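Local coordinates for protein cortical-lytic enzyme (Bacillus cereus, PDB 4S3J) that probably acts as an N-acetylglucosaminidase that degrades cortex peptidoglycan during spore germination, recognising the muramic acid delta-lactam residues found in spore walls, at residues E27-D31 with N32-P36; I116-E120 with S121-A125; W383-A387 with R388-S392. All coordinates share one frame; numbering follows the deposited sequence.

Contact 1 closes helix 25-31 in the first LysM domain, whereas contacts 2 and 3 open helices 120-129 and 387-400 of the glycosyl hydrolase family 18 domain; each is a worked example of a helix end bonded locally by backbone and side chains. Contact 3 is buried and does its work with charge: two carboxylates, a guanidinium and a hydroxyl. Contacts 1 and 2 are only partly buried and share small aliphatic contacts; contact 1 adds a side-chain amide to its backbone bonds, while in contact 2 a water links two side chains on the first turn. Contact 1 lies about 18 Å from contact 3 and about 23 Å from contact 2, centre to centre.

Contact 1 of 3, residues E27-D31 with N32-P36; sequences EIVKD and NGLNP
A Schellman motif ends helix 25-31 of the first LysM domain, with Gly-33, at positive phi, as its C-prime residue. Leu-34 N reaches back to Val-29 O at 3.0 Å, and inside this loop Gly-33 N bonds to Lys-30 O at 3.3 Å, approaching from above the carbonyl plane. Asn-32 adds a side-chain clamp. With CG beside its own backbone N (chi1 -67°), its amide doubles back along the last turn, and ND2 donates to Ile-28 O at 2.9 Å, nearly straight at 167° and on a lone pair. Asn-32 N bonds to the same Ile-28 O, so one carbonyl is gripped by both the backbone and the amide of a single residue. The apolar side of the turn is built on Val-29: CG1 lies 4.1 Å from Leu-34 CB, while CG2 meets Pro-36 CB at 4.1 Å, the valine and the ring crossing at about a right angle. The other end of the Asn-32 amide, OD1, accepts from Ile-47 N of strand 45-49 and from Gln-416 NE2 of helix 415-424, tying the helix end to both elements. Ile-28 and Leu-34 pack on Val-14 of helix 14-21.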
loop_
_atom_site.group_PDB
_atom_site.type_symbol
_atom_site.label_atom_id
_atom_site.label_comp_id
_atom_site.label_asym_id
_atom_site.label_seq_id
_atom_site.Cartn_x
_atom_site.Cartn_y
_atom_site.Cartn_z
ATOM N N GLU A 27 -11.688 -16.831 16.813
ATOM C CA GLU A 27 -11.854 -16.163 15.523
ATOM C C GLU A 27 -11.310 -14.736 15.534
ATOM O O GLU A 27 -10.621 -14.313 14.609
ATOM C CB GLU A 27 -13.330 -16.157 15.158
ATOM C CG GLU A 27 -13.642 -15.793 13.733
ATOM C CD GLU A 27 -15.017 -16.281 13.326
ATOM O OE1 GLU A 27 -15.258 -17.504 13.411
ATOM O OE2 GLU A 27 -15.858 -15.446 12.936
ATOM N N ILE A 28 -11.606 -13.997 16.601
ATOM C CA ILE A 28 -11.090 -12.637 16.743
ATOM C C ILE A 28 -9.557 -12.629 16.817
ATOM O O ILE A 28 -8.887 -11.802 16.186
ATOM C CB ILE A 28 -11.680 -11.964 17.978
ATOM C CG1 ILE A 28 -13.200 -11.812 17.797
ATOM C CG2 ILE A 28 -11.024 -10.592 18.232
ATOM C CD1 ILE A 28 -13.930 -11.223 18.995
ATOM N N VAL A 29 -8.996 -13.564 17.577
ATOM C CA VAL A 29 -7.552 -13.656 17.701
ATOM C C VAL A 29 -6.930 -13.964 16.323
ATOM O O VAL A 29 -5.971 -13.315 15.922
ATOM C CB VAL A 29 -7.142 -14.746 18.732
ATOM C CG1 VAL A 29 -5.667 -15.057 18.635
ATOM C CG2 VAL A 29 -7.499 -14.304 20.155
ATOM N N LYS A 30 -7.494 -14.929 15.598
ATOM C CA LYS A 30 -6.911 -15.337 14.321
ATOM C C LYS A 30 -7.008 -14.226 13.288
ATOM O O LYS A 30 -6.015 -13.908 12.633
ATOM C CB LYS A 30 -7.594 -16.601 13.783
ATOM C CG LYS A 30 -6.947 -17.121 12.480
ATOM C CD LYS A 30 -7.764 -18.202 11.775
ATOM C CE LYS A 30 -7.574 -19.572 12.414
ATOM N NZ LYS A 30 -6.224 -20.149 12.109
ATOM N N ASP A 31 -8.197 -13.649 13.136
ATOM C CA ASP A 31 -8.425 -12.631 12.112
ATOM C C ASP A 31 -7.587 -11.382 12.303
ATOM O O ASP A 31 -7.319 -10.659 11.340
ATOM C CB ASP A 31 -9.896 -12.223 12.067
ATOM C CG ASP A 31 -10.803 -13.334 11.582
ATOM O OD1 ASP A 31 -10.295 -14.313 10.994
ATOM O OD2 ASP A 31 -12.032 -13.203 11.748
ATOM N N ASN A 32 -7.196 -11.106 13.537
ATOM C CA ASN A 32 -6.470 -9.887 13.843
ATOM C C ASN A 32 -5.009 -10.119 14.212
ATOM O O ASN A 32 -4.331 -9.183 14.662
ATOM C CB ASN A 32 -7.198 -9.158 14.967
ATOM C CG ASN A 32 -8.544 -8.641 14.517
ATOM O OD1 ASN A 32 -8.633 -7.611 13.869
ATOM N ND2 ASN A 32 -9.603 -9.370 14.852
ATOM N N GLY A 33 -4.555 -11.362 14.060
ATOM C CA GLY A 33 -3.166 -11.700 14.330
ATOM C C GLY A 33 -2.759 -11.347 15.743
ATOM O O GLY A 33 -1.659 -10.853 15.987
ATOM N N LEU A 34 -3.657 -11.581 16.691
ATOM C CA LEU A 34 -3.359 -11.251 18.057
ATOM C C LEU A 34 -2.546 -12.328 18.747
ATOM O O LEU A 34 -2.622 -13.503 18.404
ATOM C CB LEU A 34 -4.646 -11.053 18.859
ATOM C CG LEU A 34 -5.639 -10.043 18.291
ATOM C CD1 LEU A 34 -6.909 -10.017 19.153
ATOM C CD2 LEU A 34 -5.028 -8.669 18.245
ATOM N N ASN A 35 -1.824 -11.905 19.777
ATOM C CA ASN A 35 -1.315 -12.832 20.778
ATOM C C ASN A 35 -2.427 -12.992 21.789
ATOM O O ASN A 35 -2.808 -12.016 22.414
ATOM C CB ASN A 35 -0.047 -12.289 21.425
ATOM C CG ASN A 35 0.495 -13.191 22.525
ATOM O OD1 ASN A 35 -0.224 -13.995 23.127
ATOM N ND2 ASN A 35 1.783 -13.060 22.789
ATOM N N PRO A 36 -2.972 -14.216 21.939
ATOM C CA PRO A 36 -4.193 -14.372 22.731
ATOM C C PRO A 36 -4.015 -14.012 24.189
ATOM O O PRO A 36 -5.007 -13.775 24.890
ATOM C CB PRO A 36 -4.525 -15.874 22.574
ATOM C CG PRO A 36 -3.251 -16.525 22.203
ATOM C CD PRO A 36 -2.513 -15.502 21.380
#

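Contact 2 of 3, residues I116-E120 with S121-A125; sequences IPIKE and SLVNA
Ile-118 and Val-123 meet through one methyl each, Ile-118 CG2 lying 3.8 Å from Val-123 CG2, and the two side chains cross at about a right angle. Leu-122 touches the same methyl, its CD2 standing 4.0 Å from Ile-118 CG2 and again crosswise. CG2, anti to the backbone N of Ile-118, meets both partners, while CG1 lies beside that N (chi1 -56°). Glu-120 and Asn-124 behave differently: they run side by side in the same direction, with carboxylate and amide planes turned 62° apart. A water spans their ends, donating to Glu-120 OE2 at 2.8 Å and accepting from Asn-124 ND2 at 3.1 Å. The backbone takes up helical bonding at the same time, with Val-123 N on Lys-119 O at 3.1 Å and Asn-124 N on Glu-120 O at 2.9 Å. Val-123 and Ile-118 also pack on helix 155-164, through Ile-161 and Ile-158, and Glu-154 OE2 accepts from Ile-118 N. Lys-119 is the N-cap where the chain leads from strand 104-111 of the TIM barrel into helix 120-129, and the apolar pair across it is a hydrophobic staple, Ile-118 (N') against Val-123 (N4).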
loop_
_atom_site.group_PDB
_atom_site.type_symbol
_atom_site.label_atom_id
_atom_site.label_comp_id
_atom_site.label_asym_id
_atom_site.label_seq_id
_atom_site.Cartn_x
_atom_site.Cartn_y
_atom_site.Cartn_z
ATOM N N ILE A 116 21.672 -11.170 3.206
ATOM C CA ILE A 116 21.944 -12.278 2.308
ATOM C C ILE A 116 22.425 -13.449 3.151
ATOM O O ILE A 116 23.434 -13.320 3.851
ATOM C CB ILE A 116 23.014 -11.925 1.241
ATOM C CG1 ILE A 116 22.589 -10.699 0.428
ATOM C CG2 ILE A 116 23.249 -13.108 0.300
ATOM C CD1 ILE A 116 23.707 -10.090 -0.402
ATOM N N PRO A 117 21.692 -14.581 3.121
ATOM C CA PRO A 117 20.428 -14.837 2.413
ATOM C C PRO A 117 19.235 -14.082 2.999
ATOM O O PRO A 117 19.346 -13.497 4.068
ATOM C CB PRO A 117 20.237 -16.350 2.566
ATOM C CG PRO A 117 20.975 -16.698 3.801
ATOM C CD PRO A 117 22.155 -15.772 3.855
ATOM N N ILE A 118 18.112 -14.102 2.287
ATOM C CA ILE A 118 16.889 -13.459 2.754
ATOM C C ILE A 118 16.437 -14.125 4.051
ATOM O O ILE A 118 16.464 -15.349 4.166
ATOM C CB ILE A 118 15.759 -13.554 1.714
ATOM C CG1 ILE A 118 16.190 -12.978 0.369
ATOM C CG2 ILE A 118 14.500 -12.804 2.189
ATOM C CD1 ILE A 118 15.234 -13.327 -0.769
ATOM N N LYS A 119 16.009 -13.324 5.020
ATOM C CA LYS A 119 15.513 -13.876 6.279
ATOM C C LYS A 119 14.334 -14.824 6.056
ATOM O O LYS A 119 13.444 -14.570 5.241
ATOM C CB LYS A 119 15.084 -12.760 7.237
ATOM C CG LYS A 119 16.236 -11.945 7.826
ATOM C CD LYS A 119 15.699 -10.861 8.746
ATOM C CE LYS A 119 16.773 -9.850 9.096
ATOM N NZ LYS A 119 16.211 -8.691 9.838
ATOM N N GLU A 120 14.337 -15.916 6.808
ATOM C CA GLU A 120 13.250 -16.880 6.756
ATOM C C GLU A 120 11.897 -16.220 7.046
ATOM O O GLU A 120 10.910 -16.505 6.382
ATOM C CB GLU A 120 13.522 -17.990 7.772
ATOM C CG GLU A 120 12.529 -19.140 7.782
ATOM C CD GLU A 120 12.800 -20.123 8.920
ATOM O OE1 GLU A 120 13.785 -19.930 9.657
ATOM O OE2 GLU A 120 12.031 -21.090 9.087
ATOM N N SER A 121 11.868 -15.292 8.001
ATOM C CA SER A 121 10.619 -14.630 8.372
ATOM C C SER A 121 10.056 -13.841 7.191
ATOM O O SER A 121 8.849 -13.760 6.990
ATOM C CB SER A 121 10.855 -13.722 9.592
ATOM O OG SER A 121 11.888 -12.798 9.316
ATOM N N LEU A 122 10.948 -13.294 6.374
ATOM C CA LEU A 122 10.552 -12.503 5.227
ATOM C C LEU A 122 10.047 -13.377 4.074
ATOM O O LEU A 122 9.062 -13.042 3.387
ATOM C CB LEU A 122 11.730 -11.656 4.796
ATOM C CG LEU A 122 11.470 -10.383 4.010
ATOM C CD1 LEU A 122 10.428 -9.490 4.682
ATOM C CD2 LEU A 122 12.791 -9.626 3.832
ATOM N N VAL A 123 10.695 -14.516 3.866
ATOM C CA VAL A 123 10.195 -15.469 2.885
ATOM C C VAL A 123 8.821 -15.997 3.328
ATOM O O VAL A 123 7.903 -16.141 2.518
ATOM C CB VAL A 123 11.189 -16.619 2.665
ATOM C CG1 VAL A 123 10.633 -17.617 1.668
ATOM C CG2 VAL A 123 12.513 -16.068 2.163
ATOM N N ASN A 124 8.642 -16.238 4.625
ATOM C CA ASN A 124 7.338 -16.698 5.096
ATOM C C ASN A 124 6.244 -15.638 4.910
ATOM O O ASN A 124 5.123 -15.955 4.534
ATOM C CB ASN A 124 7.405 -17.101 6.571
ATOM C CG ASN A 124 8.050 -18.457 6.779
ATOM O OD1 ASN A 124 8.087 -19.284 5.873
ATOM N ND2 ASN A 124 8.521 -18.704 7.996
ATOM N N ALA A 125 6.580 -14.378 5.167
ATOM C CA ALA A 125 5.621 -13.299 4.957
ATOM C C ALA A 125 5.239 -13.214 3.480
ATOM O O ALA A 125 4.078 -13.007 3.150
ATOM C CB ALA A 125 6.181 -11.987 5.424
HETATM O O HOH W 1 9.345 -21.648 8.464
#

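Contact 3 of 3, residues W383-A387 with R388-S392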
loop_
_atom_site.group_PDB
_atom_site.type_symbol
_atom_site.label_atom_id
_atom_site.label_comp_id
_atom_site.label_asym_id
_atom_site.label_seq_id
_atom_site.Cartn_x
_atom_site.Cartn_y
_atom_site.Cartn_z
ATOM N N TRP A 383 2.558 7.649 14.334
ATOM C CA TRP A 383 1.502 7.653 13.310
ATOM C C TRP A 383 1.637 6.342 12.542
ATOM O O TRP A 383 2.754 5.926 12.264
ATOM C CB TRP A 383 1.630 8.859 12.370
ATOM C CG TRP A 383 1.268 10.139 13.036
ATOM C CD1 TRP A 383 2.072 10.919 13.817
ATOM C CD2 TRP A 383 -0.010 10.781 13.005
ATOM N NE1 TRP A 383 1.373 12.013 14.273
ATOM C CE2 TRP A 383 0.096 11.965 13.780
ATOM C CE3 TRP A 383 -1.230 10.481 12.389
ATOM C CZ2 TRP A 383 -0.990 12.816 13.989
ATOM C CZ3 TRP A 383 -2.291 11.347 12.570
ATOM C CH2 TRP A 383 -2.166 12.498 13.360
ATOM N N PHE A 384 0.523 5.672 12.248
ATOM C CA PHE A 384 0.627 4.366 11.612
ATOM C C PHE A 384 -0.612 4.062 10.765
ATOM O O PHE A 384 -1.355 4.985 10.419
ATOM C CB PHE A 384 0.933 3.278 12.677
ATOM C CG PHE A 384 -0.170 2.976 13.638
ATOM C CD1 PHE A 384 -0.499 3.858 14.675
ATOM C CD2 PHE A 384 -0.834 1.765 13.553
ATOM C CE1 PHE A 384 -1.546 3.539 15.568
ATOM C CE2 PHE A 384 -1.884 1.455 14.433
ATOM C CZ PHE A 384 -2.206 2.321 15.457
ATOM N N GLU A 385 -0.779 2.803 10.367
ATOM C CA GLU A 385 -1.892 2.389 9.520
ATOM C C GLU A 385 -2.705 1.338 10.251
ATOM O O GLU A 385 -2.125 0.445 10.884
ATOM C CB GLU A 385 -1.388 1.816 8.204
ATOM C CG GLU A 385 -0.549 2.760 7.344
ATOM C CD GLU A 385 -1.384 3.874 6.724
ATOM O OE1 GLU A 385 -2.591 3.651 6.445
ATOM O OE2 GLU A 385 -0.841 4.981 6.546
ATOM N N ASP A 386 -4.040 1.406 10.161
ATOM C CA ASP A 386 -4.872 0.339 10.721
ATOM C C ASP A 386 -6.101 0.097 9.847
ATOM O O ASP A 386 -6.226 0.676 8.760
ATOM C CB ASP A 386 -5.289 0.611 12.188
ATOM C CG ASP A 386 -6.324 1.733 12.358
ATOM O OD1 ASP A 386 -6.903 2.237 11.374
ATOM O OD2 ASP A 386 -6.583 2.092 13.541
ATOM N N ALA A 387 -7.003 -0.775 10.311
ATOM C CA ALA A 387 -8.124 -1.191 9.477
ATOM C C ALA A 387 -9.016 -0.018 9.044
ATOM O O ALA A 387 -9.567 -0.022 7.925
ATOM C CB ALA A 387 -8.951 -2.251 10.199
ATOM N N ARG A 388 -9.169 0.972 9.919
ATOM C CA ARG A 388 -10.013 2.121 9.614
ATOM C C ARG A 388 -9.465 2.910 8.430
ATOM O O ARG A 388 -10.218 3.246 7.500
ATOM C CB ARG A 388 -10.144 3.045 10.830
ATOM C CG ARG A 388 -10.912 2.393 11.989
ATOM C CD ARG A 388 -10.823 3.196 13.268
ATOM N NE ARG A 388 -9.465 3.227 13.820
ATOM C CZ ARG A 388 -9.157 3.710 15.022
ATOM N NH1 ARG A 388 -10.109 4.197 15.806
ATOM N NH2 ARG A 388 -7.894 3.698 15.440
ATOM N N SER A 389 -8.172 3.247 8.478
ATOM C CA SER A 389 -7.612 4.124 7.449
ATOM C C SER A 389 -7.447 3.348 6.143
ATOM O O SER A 389 -7.670 3.903 5.069
ATOM C CB SER A 389 -6.281 4.831 7.910
ATOM O OG SER A 389 -5.104 4.069 8.335
ATOM N N ILE A 390 -7.134 2.063 6.201
ATOM C CA ILE A 390 -7.072 1.275 4.959
ATOM C C ILE A 390 -8.469 1.172 4.317
ATOM O O ILE A 390 -8.610 1.280 3.096
ATOM C CB ILE A 390 -6.485 -0.136 5.198
ATOM C CG1 ILE A 390 -4.983 -0.022 5.497
ATOM C CG2 ILE A 390 -6.678 -1.039 3.991
ATOM C CD1 ILE A 390 -4.128 0.445 4.284
ATOM N N GLN A 391 -9.519 1.006 5.118
ATOM C CA GLN A 391 -10.869 1.025 4.549
ATOM C C GLN A 391 -11.177 2.372 3.885
ATOM O O GLN A 391 -11.771 2.404 2.800
ATOM C CB GLN A 391 -11.914 0.685 5.617
ATOM C CG GLN A 391 -13.337 0.529 5.073
ATOM C CD GLN A 391 -13.468 -0.587 4.054
ATOM O OE1 GLN A 391 -13.303 -1.766 4.376
ATOM N NE2 GLN A 391 -13.733 -0.218 2.799
ATOM N N SER A 392 -10.751 3.479 4.487
ATOM C CA SER A 392 -10.916 4.784 3.851
ATOM C C SER A 392 -10.196 4.856 2.520
ATOM O O SER A 392 -10.718 5.432 1.567
ATOM C CB SER A 392 -10.424 5.893 4.757
ATOM O OG SER A 392 -11.235 5.926 5.932
#
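A capping box formed by Asp-386 and Ser-389 opens helix 387-400, just after strand 379-383, in the family 18 glycosyl hydrolase domain. Asp-386 is the N-cap, and its two carboxylate oxygens divide the work. OD1 faces the first turn and accepts weak bonds from Arg-388 N at 3.0 Å and from Ser-389 N at 3.3 Å. The return half of the box is also weak, Asp-386 N donating to Ser-389 OG at 3.4 Å. That hydroxyl in turn donates to Glu-385 OE1 at 3.2 Å, arriving from above the carboxylate plane, so OG is engaged both as acceptor and as donor. The second oxygen of Glu-385, OE2, has its stronger partner outside the turn, in Asn-323 ND2. With these bonds, both carboxylates of this buried start have donors, and the charge of Asp-386 probably suits the positive end of the helix dipole. Backbone bonding begins at once, with Ile-390 N on Asp-386 O at 3.0 Å and Gln-391 N on Ala-387 O. The Gln-391 amide is occupied beyond the turn, NE2 donating to Asn-424 OD1 and Asn-395 OD1. Tyr-361 of strand 360-362 packs against Asp-386, Arg-388 and Ser-389. Arg-388 supplies the remaining charge: bent at chi3 (-67°), it brings its guanidinium edge back to the cap, the two planar groups turned 42° apart. Two of its nitrogens grip one oxygen side-on in this salt bridge, NE at 3.1 Å and NH2 at 2.8 Å from Asp-386 OD2.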